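Local coordinates for ferric uptake regulation protein (Helicobacter pylori, PDB 2XIG) that probably acts as an iron-responsive global repressor, using ferrous iron as cofactor to bind the operators of the genes it silences, and also binds zinc, at residues M1-L14 and R29-T41. The protein carries 2 engineered substitutions. Numbering follows the deposited sequence.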
loop_
_atom_site.group_PDB
_atom_site.type_symbol
_atom_site.label_atom_id
_atom_site.label_comp_id
_atom_site.label_asym_id
_atom_site.label_seq_id
_atom_site.Cartn_x
_atom_site.Cartn_y
_atom_site.Cartn_z
ATOM N N MET C 1 -9.067 -8.440 31.671
ATOM C CA MET C 1 -7.985 -9.279 32.174
ATOM C C MET C 1 -8.444 -10.687 32.566
ATOM O O MET C 1 -8.107 -11.178 33.643
ATOM C CB MET C 1 -7.266 -8.598 33.346
ATOM C CG MET C 1 -5.890 -8.039 32.996
ATOM S SD MET C 1 -5.872 -6.921 31.571
ATOM C CE MET C 1 -5.919 -5.317 32.368
ATOM N N LYS C 2 -9.213 -11.329 31.691
ATOM C CA LYS C 2 -9.552 -12.737 31.864
ATOM C C LYS C 2 -8.426 -13.586 31.290
ATOM O O LYS C 2 -8.111 -13.501 30.102
ATOM C CB LYS C 2 -10.872 -13.077 31.170
ATOM N N ARG C 3 -7.813 -14.398 32.137
ATOM C CA ARG C 3 -6.676 -15.203 31.714
ATOM C C ARG C 3 -6.929 -16.678 31.981
ATOM O O ARG C 3 -7.538 -17.035 32.989
ATOM C CB ARG C 3 -5.424 -14.743 32.449
ATOM C CG ARG C 3 -5.078 -13.281 32.187
ATOM C CD ARG C 3 -4.502 -13.118 30.800
ATOM N NE ARG C 3 -4.093 -11.744 30.522
ATOM C CZ ARG C 3 -4.878 -10.836 29.952
ATOM N NH1 ARG C 3 -6.119 -11.157 29.612
ATOM N NH2 ARG C 3 -4.420 -9.608 29.720
ATOM N N LEU C 4 -6.449 -17.528 31.079
ATOM C CA LEU C 4 -6.649 -18.965 31.194
ATOM C C LEU C 4 -5.748 -19.603 32.252
ATOM O O LEU C 4 -5.935 -20.768 32.611
ATOM C CB LEU C 4 -6.387 -19.639 29.845
ATOM C CG LEU C 4 -7.291 -19.249 28.678
ATOM C CD1 LEU C 4 -7.028 -20.172 27.501
ATOM C CD2 LEU C 4 -8.756 -19.301 29.094
ATOM N N GLU C 5 -4.773 -18.841 32.742
ATOM C CA GLU C 5 -3.704 -19.394 33.566
ATOM C C GLU C 5 -3.066 -18.274 34.387
ATOM O O GLU C 5 -3.011 -17.126 33.940
ATOM C CB GLU C 5 -2.670 -20.076 32.654
ATOM C CG GLU C 5 -1.541 -20.813 33.342
ATOM C CD GLU C 5 -0.599 -21.495 32.353
ATOM O OE1 GLU C 5 0.395 -22.111 32.795
ATOM O OE2 GLU C 5 -0.845 -21.415 31.132
ATOM N N THR C 6 -2.603 -18.592 35.596
ATOM C CA THR C 6 -1.922 -17.585 36.403
ATOM C C THR C 6 -0.591 -17.195 35.756
ATOM O O THR C 6 0.050 -18.009 35.085
ATOM C CB THR C 6 -1.629 -18.069 37.845
ATOM O OG1 THR C 6 -0.664 -19.126 37.809
ATOM C CG2 THR C 6 -2.894 -18.542 38.526
ATOM N N LEU C 7 -0.173 -15.956 35.980
ATOM C CA LEU C 7 1.135 -15.508 35.510
ATOM C C LEU C 7 2.233 -16.419 36.050
ATOM O O LEU C 7 3.144 -16.810 35.319
ATOM C CB LEU C 7 1.399 -14.065 35.946
ATOM C CG LEU C 7 2.748 -13.470 35.527
ATOM C CD1 LEU C 7 2.998 -13.725 34.048
ATOM C CD2 LEU C 7 2.805 -11.979 35.842
ATOM N N GLU C 8 2.142 -16.754 37.337
ATOM C CA GLU C 8 3.168 -17.565 37.985
ATOM C C GLU C 8 3.332 -18.918 37.305
ATOM O O GLU C 8 4.450 -19.386 37.090
ATOM C CB GLU C 8 2.842 -17.767 39.470
ATOM C CG GLU C 8 2.919 -16.493 40.302
ATOM C CD GLU C 8 1.664 -15.637 40.203
ATOM O OE1 GLU C 8 1.642 -14.555 40.825
ATOM O OE2 GLU C 8 0.699 -16.041 39.520
ATOM N N SER C 9 2.207 -19.541 36.984
ATOM C CA SER C 9 2.196 -20.822 36.286
ATOM C C SER C 9 2.881 -20.705 34.921
ATOM O O SER C 9 3.641 -21.581 34.504
ATOM C CB SER C 9 0.754 -21.301 36.110
ATOM O OG SER C 9 0.707 -22.449 35.292
ATOM N N ILE C 10 2.612 -19.605 34.228
ATOM C CA ILE C 10 3.230 -19.368 32.924
ATOM C C ILE C 10 4.742 -19.196 33.062
ATOM O O ILE C 10 5.525 -19.801 32.316
ATOM C CB ILE C 10 2.588 -18.151 32.225
ATOM C CG1 ILE C 10 1.095 -18.417 32.010
ATOM C CG2 ILE C 10 3.290 -17.852 30.900
ATOM C CD1 ILE C 10 0.323 -17.274 31.434
ATOM N N LEU C 11 5.158 -18.394 34.036
ATOM C CA LEU C 11 6.586 -18.183 34.255
ATOM C C LEU C 11 7.329 -19.467 34.649
ATOM O O LEU C 11 8.506 -19.625 34.338
ATOM C CB LEU C 11 6.829 -17.084 35.283
ATOM C CG LEU C 11 6.422 -15.691 34.797
ATOM C CD1 LEU C 11 6.638 -14.657 35.874
ATOM C CD2 LEU C 11 7.182 -15.296 33.519
ATOM N N GLU C 12 6.657 -20.383 35.342
ATOM C CA GLU C 12 7.303 -21.657 35.672
ATOM C C GLU C 12 7.424 -22.545 34.430
ATOM O O GLU C 12 8.460 -23.183 34.213
ATOM C CB GLU C 12 6.579 -22.393 36.815
ATOM C CG GLU C 12 7.117 -23.809 37.082
ATOM C CD GLU C 12 8.568 -23.855 37.575
ATOM O OE1 GLU C 12 9.192 -24.937 37.474
ATOM O OE2 GLU C 12 9.090 -22.825 38.063
ATOM N N ARG C 13 6.373 -22.593 33.619
ATOM C CA ARG C 13 6.466 -23.255 32.319
ATOM C C ARG C 13 7.585 -22.628 31.489
ATOM O O ARG C 13 8.293 -23.319 30.750
ATOM C CB ARG C 13 5.149 -23.172 31.555
ATOM C CG ARG C 13 4.033 -24.007 32.143
ATOM C CD ARG C 13 2.928 -24.270 31.124
ATOM N NE ARG C 13 2.203 -23.053 30.753
ATOM C CZ ARG C 13 2.308 -22.446 29.577
ATOM N NH1 ARG C 13 3.110 -22.932 28.633
ATOM N NH2 ARG C 13 1.603 -21.353 29.343
ATOM N N LEU C 14 7.746 -21.317 31.619
ATOM C CA LEU C 14 8.816 -20.629 30.903
ATOM C C LEU C 14 10.181 -21.119 31.392
ATOM O O LEU C 14 11.043 -21.468 30.589
ATOM C CB LEU C 14 8.710 -19.117 31.079
ATOM C CG LEU C 14 9.824 -18.321 30.393
ATOM C CD1 LEU C 14 9.851 -18.627 28.899
ATOM C CD2 LEU C 14 9.653 -16.828 30.638
ATOM N N ARG C 29 13.389 -11.576 30.102
ATOM C CA ARG C 29 12.460 -12.437 29.383
ATOM C C ARG C 29 11.165 -12.636 30.184
ATOM O O ARG C 29 10.071 -12.640 29.620
ATOM C CB ARG C 29 13.117 -13.780 29.064
ATOM C CG ARG C 29 12.209 -14.752 28.346
ATOM C CD ARG C 29 12.866 -16.112 28.170
ATOM N NE ARG C 29 14.085 -16.072 27.367
ATOM C CZ ARG C 29 15.310 -16.306 27.836
ATOM N NH1 ARG C 29 15.500 -16.592 29.120
ATOM N NH2 ARG C 29 16.351 -16.256 27.018
ATOM N N GLU C 30 11.299 -12.799 31.498
ATOM C CA GLU C 30 10.143 -12.890 32.381
ATOM C C GLU C 30 9.373 -11.565 32.383
ATOM O O GLU C 30 8.151 -11.551 32.465
ATOM C CB GLU C 30 10.569 -13.266 33.814
ATOM C CG GLU C 30 11.279 -14.616 33.924
ATOM C CD GLU C 30 11.685 -14.974 35.353
ATOM O OE1 GLU C 30 11.963 -16.168 35.602
ATOM O OE2 GLU C 30 11.728 -14.074 36.224
ATOM N N GLU C 31 10.091 -10.453 32.286
ATOM C CA GLU C 31 9.440 -9.147 32.271
ATOM C C GLU C 31 8.584 -8.947 31.010
ATOM O O GLU C 31 7.498 -8.375 31.082
ATOM C CB GLU C 31 10.465 -8.019 32.414
ATOM C CG GLU C 31 9.847 -6.681 32.813
ATOM C CD GLU C 31 8.993 -6.787 34.070
ATOM O OE1 GLU C 31 9.334 -7.602 34.953
ATOM O OE2 GLU C 31 7.984 -6.056 34.177
ATOM N N VAL C 32 9.063 -9.420 29.861
ATOM C CA VAL C 32 8.274 -9.354 28.628
ATOM C C VAL C 32 6.957 -10.131 28.773
ATOM O O VAL C 32 5.880 -9.671 28.373
ATOM C CB VAL C 32 9.052 -9.917 27.421
ATOM C CG1 VAL C 32 8.125 -10.085 26.220
ATOM C CG2 VAL C 32 10.219 -8.992 27.055
ATOM N N VAL C 33 7.050 -11.327 29.336
ATOM C CA VAL C 33 5.848 -12.124 29.547
ATOM C C VAL C 33 4.904 -11.385 30.482
ATOM O O VAL C 33 3.707 -11.311 30.221
ATOM C CB VAL C 33 6.168 -13.517 30.120
ATOM C CG1 VAL C 33 4.875 -14.242 30.527
ATOM C CG2 VAL C 33 6.942 -14.335 29.103
ATOM N N SER C 34 5.451 -10.827 31.558
ATOM C CA SER C 34 4.629 -10.164 32.567
ATOM C C SER C 34 3.971 -8.895 32.018
ATOM O O SER C 34 2.803 -8.636 32.294
ATOM C CB SER C 34 5.451 -9.856 33.820
ATOM O OG SER C 34 5.982 -11.046 34.380
ATOM N N VAL C 35 4.717 -8.109 31.246
ATOM C CA VAL C 35 4.120 -6.943 30.595
ATOM C C VAL C 35 2.904 -7.345 29.753
ATOM O O VAL C 35 1.842 -6.729 29.851
ATOM C CB VAL C 35 5.143 -6.155 29.738
ATOM C CG1 VAL C 35 4.426 -5.179 28.818
ATOM C CG2 VAL C 35 6.132 -5.419 30.638
ATOM N N LEU C 36 3.053 -8.387 28.937
ATOM C CA LEU C 36 1.966 -8.829 28.078
ATOM C C LEU C 36 0.800 -9.399 28.872
ATOM O O LEU C 36 -0.360 -9.122 28.561
ATOM C CB LEU C 36 2.460 -9.847 27.043
ATOM C CG LEU C 36 3.323 -9.243 25.928
ATOM C CD1 LEU C 36 4.001 -10.330 25.095
ATOM C CD2 LEU C 36 2.487 -8.337 25.048
ATOM N N TYR C 37 1.110 -10.210 29.882
ATOM C CA TYR C 37 0.070 -10.764 30.747
ATOM C C TYR C 37 -0.774 -9.643 31.341
ATOM O O TYR C 37 -2.002 -9.730 31.403
ATOM C CB TYR C 37 0.708 -11.566 31.871
ATOM C CG TYR C 37 -0.289 -12.377 32.671
ATOM C CD1 TYR C 37 -0.567 -13.694 32.325
ATOM C CD2 TYR C 37 -0.954 -11.824 33.761
ATOM C CE1 TYR C 37 -1.478 -14.454 33.050
ATOM C CE2 TYR C 37 -1.873 -12.580 34.500
ATOM C CZ TYR C 37 -2.129 -13.891 34.134
ATOM O OH TYR C 37 -3.038 -14.651 34.855
ATOM N N ARG C 38 -0.101 -8.583 31.775
ATOM C CA ARG C 38 -0.763 -7.490 32.475
ATOM C C ARG C 38 -1.565 -6.594 31.538
ATOM O O ARG C 38 -2.452 -5.865 31.980
ATOM C CB ARG C 38 0.263 -6.665 33.265
ATOM C CG ARG C 38 0.759 -7.363 34.532
ATOM C CD ARG C 38 1.610 -6.442 35.406
ATOM N NE ARG C 38 3.048 -6.672 35.257
ATOM C CZ ARG C 38 3.871 -5.886 34.568
ATOM N NH1 ARG C 38 3.408 -4.807 33.950
ATOM N NH2 ARG C 38 5.162 -6.179 34.498
ATOM N N SER C 39 -1.267 -6.666 30.243
ATOM C CA SER C 39 -1.850 -5.736 29.274
ATOM C C SER C 39 -3.257 -6.129 28.827
ATOM O O SER C 39 -3.550 -7.304 28.579
ATOM C CB SER C 39 -0.929 -5.594 28.057
ATOM O OG SER C 39 -1.491 -4.734 27.080
ATOM N N GLY C 40 -4.125 -5.126 28.715
ATOM C CA GLY C 40 -5.471 -5.334 28.215
ATOM C C GLY C 40 -5.574 -5.099 26.719
ATOM O O GLY C 40 -6.663 -5.136 26.152
ATOM N N THR C 41 -4.438 -4.861 26.070
ATOM C CA THR C 41 -4.447 -4.591 24.636
ATOM C C THR C 41 -3.429 -5.475 23.889
ATOM O O THR C 41 -2.968 -6.482 24.426
ATOM C CB THR C 41 -4.240 -3.080 24.372
ATOM O OG1 THR C 41 -4.413 -2.787 22.976
ATOM C CG2 THR C 41 -2.871 -2.622 24.865
HETATM O O HOH W 1 10.807 -17.856 34.155
#
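Tyr-37 O, near the C-terminal end of helix 27-38, accepts two bent bonds from Arg-3: from NE at 3.0 Å, in the carbonyl plane on a lone pair (N-H...O 142°), and from NH2 at 2.9 Å, above that plane. An arginine suits this place because the edge of its flat, charged guanidinium can present two N-H groups to one carbonyl. NH1 donates to Lys-2 O, which helps fix the group's rotation. The contact packs the N-terminal arm and helix 7-20 against helix 27-38 in the winged-helix DNA-binding domain of a Fur protein; the short helical segments run roughly antiparallel, at 149°. Tyr-37 is sandwiched between Arg-3 and Leu-7: Leu-7 CB lies 3.8 Å from the ring centroid, almost on the ring normal, while the aliphatic part of Arg-3 covers the opposite face. With CG anti to the backbone N (chi1 -170°), the ring extends to the arm. A tyrosine suits the place because its ring packs between aliphatic groups while its OH donates to Glu-5 O at 2.6 Å. Further along, Val-33 fits as a compact knob among Leu-7, Ile-10, Leu-11 and Leu-14; Leu-71 of helix 61-73 also touches it. Beside Leu-11, a water bridges the segments, donating to Glu-30 OE1 and to Leu-11 O (water O to Leu-11 O 2.9 Å).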